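Local coordinates for MIPZ (Caulobacter crescentus, PDB 2XJ9), which acts as an ATPase that inhibits cell division and positions the division plane, forming gradients through localized dimerization and nucleoid binding, at residues E12-A16 and V138-M142; N186-T190 and G217-R221; F212-P216 and A259-L264. The protein carries 1 engineered substitution. All coordinates share one frame; numbering follows the deposited sequence.

Contact 1: residues E12-A16 and V138-M142; sequences EKGGA and VDFDM. With AGS (phosphothiophosphoric acid-adenylate ester), chain F; AGS (phosphothiophosphoric acid-adenylate ester), chain D.
Lys13 meets Val138, Asp139 and Met142 in a buried contact between the two nucleotides of the dimer, where the loop after strand 5-9 faces the short helix 137-140 that follows strand 128-134. The lysine side chain crosses that of Asp139 at about a right angle, its CE 3.7 Å from Asp139 OD1. The charged ends do not pair, since Lys13 NZ stays 4.6 Å from Asp139 OD1 and turns to phosphate instead. After a bend at chi2 (-55°) the chain runs straight to NZ, which hydrogen-bonds O2A of the chain F ATP analogue at 2.7 Å and O3G of the same molecule at 2.8 Å, with a weak third bond to its bridging O3B. That nucleotide also takes Lys18 and Thr20 of the second subunit, so Lys13 reaches across the dimer. This is the behaviour of the signature lysine in the deviant Walker A P-loop of ParA/MinD-type ATPases, here the sequence beginning Lys13-Gly14-Gly15. Lys13 to Ala16 form a type II turn. From it Gly14 N bonds O3G of the chain F nucleotide, while Gly15 N bonds O3B of the chain D nucleotide at 2.8 Å. A side chain on Gly14 would run into the gamma-thiophosphate oxygen O2G of the chain F nucleotide. With CG of Asp139 beside its backbone N (chi1 -73°), OD1 accepts the ribose O3' of chain F at 2.7 Å and OD2 takes Asn134 N, holding the carboxylate from both oxygens. Val138 CG1 packs 3.9 Å from Lys13 CE and also meets O2A of chain F. Lower on the lysine, Met142 CG lies 4.1 Å from Lys13 CG. The neighbouring Glu12 sends its carboxylate to a salt bridge with Arg44 of the second subunit.

Contact 2: residues N186-T190 and G217-R221; sequences NRLAT and GLRDR. With AGS (phosphothiophosphoric acid-adenylate ester), chain D.
Leu188 and Arg219 form a single parallel bridge in the adenine end of the nucleotide pocket, where two loops from neighbouring strand ends meet. Leu188 N donates to Leu218 O at 3.1 Å, and Asp220 N donates to Leu188 O at 2.8 Å, both bonds nearly straight. Leu188 CD1 rests 3.5 Å from Gly217 CA, where a side chain on the glycine would collide with it. The bridged loop reads the chain D adenine through its backbone: N6 donates to Arg219 O, and Arg221 N donates to N1 at 3.0 Å. Bends at chi2 (-122°) and chi3 (-101°) fold Arg187 over the base, its CG above the purine face near C5, and bring one guanidinium face over the ribose O4'. Asp220 OD1 meets the guanidinium edge, 3.6 Å from Arg187 NH2 in a salt bridge, with the two planes 79° apart; NH1 hydrogen-bonds Asn134 of the second subunit. With an alanine here, the purine face would probably lose its cover, and Asp220 and Asn134 of the second subunit would each lose a partner. The loops prolong strands 180-186 and 213-215, while helix 249-263 flanks the second: Glu256 touches Leu218 and forms a salt bridge with Arg221.

Contact 3: residues F212-P216 and A259-L264; sequences FRIGP and ALMHSL
Arg213 grips the carbonyl oxygen of Ser263 with both terminal nitrogens, joining strand 213-215 to the last residue of helix 249-263. NH1 donates to Ser263 O at 2.8 Å, and NH2 donates to the same oxygen at 2.7 Å. The oxygen sits 3° out of the guanidinium plane, and both donors lie in the plane of the carbonyl, so the fork closes end-on around one atom. Its reach follows from the torsions: CG stands between the backbone N and the carbonyl carbon (chi1 47°), and from there the chain is extended to NE. NH2 has a second partner in the carboxylate of Asp180, which helps fix the rotation of the group. Because helix C termini carry partial negative charge, the cation is likely to be welcome here.

Closest packed beside this fork is the ring of Pro216. Its CD lies 3.6 Å from Ser263 OG and 4.0 Å from Leu260 CD2, while CG faces Ser263 CB. A chi1 of -178° sets the serine OG opposite its backbone N and on the strand side, 4.0 Å from Gly215 CA. Behind these residues Leu260 and Leu264 both reach Leu25 of helix 18-30, and Leu264 also touches Val182 of the adjacent strand, so this side of the contact runs into the interior. The other flank is looser. There Pro216 CG stands 4.1 Å from Ala259 O and 4.5 Å from Ala259 CB, and Ala259 is exposed to solvent.

On the opposite side of the strand, Ile214 turns away from the helix and touches Asn204 of helix 194-210. An outermost strand of a parallel sheet with helices on both faces is the alpha/beta layering of P-loop NTPases, here with strand order 3-2-4-1-5-6-7.

From the N terminus, 121 residues, including strands 36-40, 70-72, 106-110 and 128-134, separate the loop after strand 5-9 from its partner on helix 137-140, where contact 1 closes. Contact 2 opens only afterwards, at the end of strand 180-186, so the two stand in series. Helix 194-210 then leads to strand 213-215, where contact 3 opens before contact 2 closes in the adjoining loop 217-221; helix 249-263 finally closes contact 3, and the last two contacts cross. Contacts 1 and 2 share the chain D nucleotide and both reach the second subunit, tying P-loop to adenine loops. Contact 3, which no other chain of the assembly touches, binds the sheet edge to the C-terminal helix.

Contact 1: residues E12-A16 and V138-M142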
# COMPACT_ATOMS: atom_id res chain seq x y z
N GLU A 12 2.70 -7.82 4.47
CA GLU A 12 1.29 -7.91 4.12
C GLU A 12 0.63 -6.51 3.95
O GLU A 12 -0.29 -6.35 3.15
CB GLU A 12 0.54 -8.71 5.17
CG GLU A 12 -0.96 -8.68 5.01
CD GLU A 12 -1.60 -10.04 5.13
OE1 GLU A 12 -0.92 -10.97 5.63
OE2 GLU A 12 -2.78 -10.17 4.72
N LYS A 13 1.11 -5.51 4.70
CA LYS A 13 0.66 -4.13 4.59
C LYS A 13 0.84 -3.56 3.18
O LYS A 13 1.88 -3.78 2.56
CB LYS A 13 1.42 -3.26 5.58
CG LYS A 13 0.55 -2.32 6.38
CD LYS A 13 -0.26 -1.47 5.47
CE LYS A 13 -1.15 -0.54 6.26
NZ LYS A 13 -2.12 0.09 5.33
N GLY A 14 -0.16 -2.83 2.68
CA GLY A 14 -0.05 -2.25 1.35
C GLY A 14 0.85 -1.04 1.46
O GLY A 14 0.92 -0.41 2.50
N GLY A 15 1.56 -0.71 0.39
CA GLY A 15 2.31 0.53 0.35
C GLY A 15 3.47 0.62 1.31
O GLY A 15 4.00 1.70 1.55
N ALA A 16 3.90 -0.51 1.85
CA ALA A 16 5.05 -0.53 2.73
C ALA A 16 6.31 -0.12 1.97
O ALA A 16 7.28 0.30 2.59
CB ALA A 16 5.21 -1.90 3.38
N VAL A 138 -0.09 2.31 11.95
CA VAL A 138 -0.98 1.64 11.03
C VAL A 138 -0.24 0.48 10.37
O VAL A 138 -0.78 -0.61 10.28
CB VAL A 138 -1.50 2.62 9.97
CG1 VAL A 138 -2.44 1.93 8.99
CG2 VAL A 138 -2.20 3.78 10.64
N ASP A 139 0.98 0.73 9.92
CA ASP A 139 1.81 -0.35 9.37
C ASP A 139 2.18 -1.33 10.46
O ASP A 139 2.03 -2.52 10.30
CB ASP A 139 3.09 0.18 8.72
CG ASP A 139 2.84 0.87 7.38
OD1 ASP A 139 1.79 1.50 7.19
OD2 ASP A 139 3.70 0.79 6.50
N PHE A 140 2.64 -0.81 11.59
CA PHE A 140 3.12 -1.64 12.67
C PHE A 140 2.13 -2.70 13.11
O PHE A 140 2.51 -3.71 13.69
CB PHE A 140 3.49 -0.79 13.86
CG PHE A 140 4.05 -1.57 15.01
CD1 PHE A 140 3.26 -1.95 16.07
CD2 PHE A 140 5.38 -1.94 15.02
CE1 PHE A 140 3.79 -2.66 17.12
CE2 PHE A 140 5.90 -2.65 16.07
CZ PHE A 140 5.11 -3.02 17.11
N ASP A 141 0.85 -2.47 12.85
CA ASP A 141 -0.19 -3.36 13.37
C ASP A 141 -0.24 -4.72 12.66
O ASP A 141 -0.91 -5.64 13.12
CB ASP A 141 -1.56 -2.69 13.26
CG ASP A 141 -2.63 -3.45 13.99
OD1 ASP A 141 -3.67 -3.76 13.36
OD2 ASP A 141 -2.43 -3.74 15.20
N MET A 142 0.45 -4.83 11.53
CA MET A 142 0.58 -6.10 10.82
C MET A 142 1.81 -6.89 11.31
O MET A 142 1.94 -8.09 11.03
CB MET A 142 0.60 -5.91 9.30
CG MET A 142 -0.76 -5.44 8.75
SD MET A 142 -2.10 -6.64 9.09
CE MET A 142 -1.61 -8.01 8.03
PG AGS F . -3.87 -0.90 2.28
S1G AGS F . -5.29 -0.89 2.80
O2G AGS F . -3.66 -1.26 0.81
O3G AGS F . -2.91 -1.60 3.20
PB AGS F . -4.35 1.97 2.57
O1B AGS F . -4.69 2.39 1.17
O2B AGS F . -5.36 1.61 3.61
O3B AGS F . -3.40 0.66 2.39
PA AGS F . -3.32 3.63 4.59
O1A AGS F . -4.56 4.48 4.66
O2A AGS F . -3.06 2.64 5.68
O3A AGS F . -3.29 3.04 3.10
O5' AGS F . -2.04 4.59 4.52
C5' AGS F . -0.75 4.11 4.18
C4' AGS F . 0.25 4.64 5.23
O4' AGS F . 0.36 6.04 5.10
C3' AGS F . -0.14 4.41 6.68
O3' AGS F . 1.02 4.11 7.48
C2' AGS F . -0.72 5.71 7.17
O2' AGS F . -0.21 5.78 8.48
C1' AGS F . -0.02 6.73 6.30
N9 AGS F . -0.71 7.93 5.74
C8 AGS F . -1.62 7.90 4.76
N7 AGS F . -1.97 9.15 4.41
C5 AGS F . -1.26 10.02 5.14
C6 AGS F . -1.17 11.51 5.24
N6 AGS F . -1.92 12.32 4.45
N1 AGS F . -0.30 12.01 6.14
C2 AGS F . 0.46 11.20 6.93
N3 AGS F . 0.43 9.85 6.89
C4 AGS F . -0.41 9.22 6.02
PG AGS D . 1.69 -2.83 -2.71
S1G AGS D . 0.88 -3.45 -1.57
O2G AGS D . 0.89 -2.01 -3.70
O3G AGS D . 2.63 -3.76 -3.45
PB AGS D . 4.30 -1.79 -2.12
O1B AGS D . 4.76 -2.35 -0.79
O2B AGS D . 4.68 -2.37 -3.46
O3B AGS D . 2.68 -1.76 -2.01
PA AGS D . 5.44 0.57 -3.21
O1A AGS D . 6.86 0.06 -3.38
O2A AGS D . 4.56 0.68 -4.40
O3A AGS D . 4.68 -0.25 -2.08
O5' AGS D . 5.48 1.99 -2.47
C5' AGS D . 4.26 2.65 -2.16
C4' AGS D . 4.26 4.06 -2.79
O4' AGS D . 5.32 4.74 -2.17
C3' AGS D . 4.58 4.12 -4.27
O3' AGS D . 3.91 5.24 -4.83
C2' AGS D . 6.06 4.42 -4.39
O2' AGS D . 6.29 5.16 -5.60
C1' AGS D . 6.29 5.20 -3.11
N9 AGS D . 7.53 5.04 -2.33
C8 AGS D . 7.90 3.94 -1.63
N7 AGS D . 9.07 4.14 -0.97
C5 AGS D . 9.44 5.41 -1.23
C6 AGS D . 10.55 6.27 -0.85
N6 AGS D . 11.52 5.79 -0.05
N1 AGS D . 10.55 7.53 -1.33
C2 AGS D . 9.60 8.02 -2.14
N3 AGS D . 8.55 7.30 -2.53
C4 AGS D . 8.42 6.01 -2.11

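Contact 2: residues N186-T190 and G217-R221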
# COMPACT_ATOMS: atom_id res chain seq x y z
N ASN A 186 10.80 2.86 5.99
CA ASN A 186 10.87 3.45 4.66
C ASN A 186 10.01 4.72 4.55
O ASN A 186 9.12 4.95 5.37
CB ASN A 186 10.47 2.37 3.66
CG ASN A 186 10.45 2.85 2.24
OD1 ASN A 186 9.41 2.82 1.56
ND2 ASN A 186 11.59 3.31 1.77
N ARG A 187 10.28 5.56 3.56
CA ARG A 187 9.59 6.85 3.42
C ARG A 187 9.65 7.72 4.67
O ARG A 187 8.67 8.35 5.03
CB ARG A 187 8.13 6.68 2.99
CG ARG A 187 7.97 6.43 1.50
CD ARG A 187 7.09 7.48 0.87
NE ARG A 187 5.74 7.01 0.65
CZ ARG A 187 4.83 7.69 -0.03
NH1 ARG A 187 3.62 7.18 -0.20
NH2 ARG A 187 5.13 8.87 -0.54
N LEU A 188 10.80 7.75 5.32
CA LEU A 188 10.99 8.63 6.45
C LEU A 188 10.94 10.10 6.01
O LEU A 188 11.42 10.46 4.93
CB LEU A 188 12.31 8.32 7.14
CG LEU A 188 12.39 6.93 7.78
CD1 LEU A 188 13.78 6.31 7.59
CD2 LEU A 188 11.98 6.95 9.24
N ALA A 189 10.33 10.93 6.86
CA ALA A 189 10.25 12.36 6.61
C ALA A 189 11.04 13.10 7.67
O ALA A 189 11.80 12.50 8.41
CB ALA A 189 8.81 12.79 6.61
N THR A 190 10.81 14.41 7.74
CA THR A 190 11.54 15.35 8.60
C THR A 190 11.41 15.17 10.13
O THR A 190 12.25 14.52 10.76
CB THR A 190 11.14 16.80 8.26
OG1 THR A 190 9.71 16.89 8.09
CG2 THR A 190 11.84 17.26 6.98
N GLY A 217 16.81 3.01 7.45
CA GLY A 217 15.69 3.49 6.66
C GLY A 217 16.05 4.13 5.33
O GLY A 217 17.17 4.59 5.13
N LEU A 218 15.09 4.14 4.40
CA LEU A 218 15.13 5.08 3.28
C LEU A 218 14.25 6.28 3.61
O LEU A 218 13.35 6.20 4.45
CB LEU A 218 14.64 4.44 2.00
CG LEU A 218 15.34 3.15 1.57
CD1 LEU A 218 14.95 2.80 0.12
CD2 LEU A 218 16.84 3.30 1.70
N ARG A 219 14.50 7.41 2.97
CA ARG A 219 13.69 8.57 3.25
C ARG A 219 12.83 8.83 2.05
O ARG A 219 13.15 8.40 0.95
CB ARG A 219 14.57 9.77 3.56
CG ARG A 219 15.38 9.58 4.81
CD ARG A 219 15.86 10.91 5.36
NE ARG A 219 14.88 11.97 5.14
CZ ARG A 219 14.89 13.15 5.75
NH1 ARG A 219 13.95 14.05 5.48
NH2 ARG A 219 15.83 13.42 6.65
N ASP A 220 11.72 9.52 2.27
CA ASP A 220 10.83 9.91 1.20
C ASP A 220 11.63 10.75 0.19
O ASP A 220 12.22 11.75 0.54
CB ASP A 220 9.66 10.70 1.80
CG ASP A 220 8.47 10.81 0.88
OD1 ASP A 220 8.46 10.15 -0.19
OD2 ASP A 220 7.52 11.54 1.22
N ARG A 221 11.68 10.32 -1.06
CA ARG A 221 12.51 10.99 -2.04
C ARG A 221 12.00 10.80 -3.44
O ARG A 221 11.94 9.68 -3.94
CB ARG A 221 13.91 10.42 -1.99
CG ARG A 221 14.69 10.85 -0.79
CD ARG A 221 16.14 11.02 -1.16
NE ARG A 221 16.88 11.72 -0.12
CZ ARG A 221 17.46 11.11 0.90
NH1 ARG A 221 17.39 9.79 0.99
NH2 ARG A 221 18.12 11.81 1.82
PG AGS D . 1.69 -2.83 -2.71
S1G AGS D . 0.88 -3.45 -1.57
O2G AGS D . 0.89 -2.01 -3.70
O3G AGS D . 2.63 -3.76 -3.45
PB AGS D . 4.30 -1.79 -2.12
O1B AGS D . 4.76 -2.35 -0.79
O2B AGS D . 4.68 -2.37 -3.46
O3B AGS D . 2.68 -1.76 -2.01
PA AGS D . 5.44 0.57 -3.21
O1A AGS D . 6.86 0.06 -3.38
O2A AGS D . 4.56 0.68 -4.40
O3A AGS D . 4.68 -0.25 -2.08
O5' AGS D . 5.48 1.99 -2.47
C5' AGS D . 4.26 2.65 -2.16
C4' AGS D . 4.26 4.06 -2.79
O4' AGS D . 5.32 4.74 -2.17
C3' AGS D . 4.58 4.12 -4.27
O3' AGS D . 3.91 5.24 -4.83
C2' AGS D . 6.06 4.42 -4.39
O2' AGS D . 6.29 5.16 -5.60
C1' AGS D . 6.29 5.20 -3.11
N9 AGS D . 7.53 5.04 -2.33
C8 AGS D . 7.90 3.94 -1.63
N7 AGS D . 9.07 4.14 -0.97
C5 AGS D . 9.44 5.41 -1.23
C6 AGS D . 10.55 6.27 -0.85
N6 AGS D . 11.52 5.79 -0.05
N1 AGS D . 10.55 7.53 -1.33
C2 AGS D . 9.60 8.02 -2.14
N3 AGS D . 8.55 7.30 -2.53
C4 AGS D . 8.42 6.01 -2.11

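Contact 3: residues F212-P216 and A259-L264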
# COMPACT_ATOMS: atom_id res chain seq x y z
N PHE A 212 13.62 -10.57 14.27
CA PHE A 212 14.20 -9.84 13.16
C PHE A 212 15.17 -8.80 13.69
O PHE A 212 15.24 -8.56 14.91
CB PHE A 212 13.12 -9.22 12.27
CG PHE A 212 12.20 -8.30 12.98
CD1 PHE A 212 10.92 -8.70 13.30
CD2 PHE A 212 12.61 -7.01 13.32
CE1 PHE A 212 10.06 -7.84 13.96
CE2 PHE A 212 11.75 -6.14 13.98
CZ PHE A 212 10.48 -6.56 14.30
N ARG A 213 15.94 -8.21 12.79
CA ARG A 213 16.83 -7.14 13.14
C ARG A 213 16.54 -5.93 12.28
O ARG A 213 16.26 -6.04 11.09
CB ARG A 213 18.27 -7.58 12.97
CG ARG A 213 18.55 -8.28 11.67
CD ARG A 213 20.04 -8.49 11.45
NE ARG A 213 20.30 -8.90 10.08
CZ ARG A 213 20.85 -8.12 9.16
NH1 ARG A 213 21.21 -6.89 9.47
NH2 ARG A 213 21.04 -8.56 7.93
N ILE A 214 16.59 -4.76 12.89
CA ILE A 214 16.23 -3.54 12.20
C ILE A 214 17.35 -3.05 11.28
O ILE A 214 18.52 -3.03 11.66
CB ILE A 214 15.83 -2.45 13.19
CG1 ILE A 214 14.70 -2.95 14.08
CG2 ILE A 214 15.43 -1.19 12.46
CD1 ILE A 214 14.60 -2.22 15.38
N GLY A 215 16.98 -2.69 10.06
CA GLY A 215 17.92 -2.12 9.12
C GLY A 215 17.71 -0.61 8.99
O GLY A 215 16.73 -0.05 9.51
N PRO A 216 18.62 0.04 8.26
CA PRO A 216 18.62 1.49 8.02
C PRO A 216 17.49 1.92 7.09
O PRO A 216 17.25 1.28 6.06
CB PRO A 216 19.97 1.73 7.33
CG PRO A 216 20.59 0.36 7.10
CD PRO A 216 19.55 -0.66 7.36
N ALA A 259 24.28 1.96 2.42
CA ALA A 259 24.14 1.54 3.80
C ALA A 259 23.22 0.34 3.87
O ALA A 259 23.55 -0.66 4.49
CB ALA A 259 23.58 2.63 4.64
N LEU A 260 22.07 0.45 3.22
CA LEU A 260 21.11 -0.64 3.14
C LEU A 260 21.76 -1.95 2.66
O LEU A 260 21.78 -2.94 3.39
CB LEU A 260 19.91 -0.24 2.27
CG LEU A 260 18.59 -0.99 2.46
CD1 LEU A 260 18.27 -1.83 1.24
CD2 LEU A 260 18.62 -1.88 3.71
N MET A 261 22.30 -1.93 1.45
CA MET A 261 23.01 -3.07 0.89
C MET A 261 23.97 -3.77 1.87
O MET A 261 24.05 -5.01 1.92
CB MET A 261 23.79 -2.62 -0.32
CG MET A 261 22.91 -2.20 -1.46
SD MET A 261 22.39 -3.64 -2.39
CE MET A 261 23.96 -4.11 -3.13
N HIS A 262 24.72 -2.97 2.64
CA HIS A 262 25.66 -3.55 3.57
C HIS A 262 24.93 -4.35 4.63
O HIS A 262 25.19 -5.54 4.83
CB HIS A 262 26.54 -2.47 4.21
CG HIS A 262 27.64 -2.01 3.30
ND1 HIS A 262 28.86 -1.58 3.76
CD2 HIS A 262 27.70 -1.95 1.95
CE1 HIS A 262 29.63 -1.25 2.73
NE2 HIS A 262 28.95 -1.46 1.62
N SER A 263 23.98 -3.67 5.26
CA SER A 263 23.17 -4.24 6.32
C SER A 263 22.47 -5.55 5.95
O SER A 263 22.04 -6.31 6.83
CB SER A 263 22.13 -3.22 6.77
OG SER A 263 21.36 -3.74 7.84
N LEU A 264 22.32 -5.81 4.65
CA LEU A 264 21.74 -7.05 4.20
C LEU A 264 22.84 -8.03 3.84
O LEU A 264 22.57 -9.11 3.30
CB LEU A 264 20.85 -6.83 2.98
CG LEU A 264 19.71 -5.82 3.07
CD1 LEU A 264 18.98 -5.83 1.74
CD2 LEU A 264 18.77 -6.12 4.23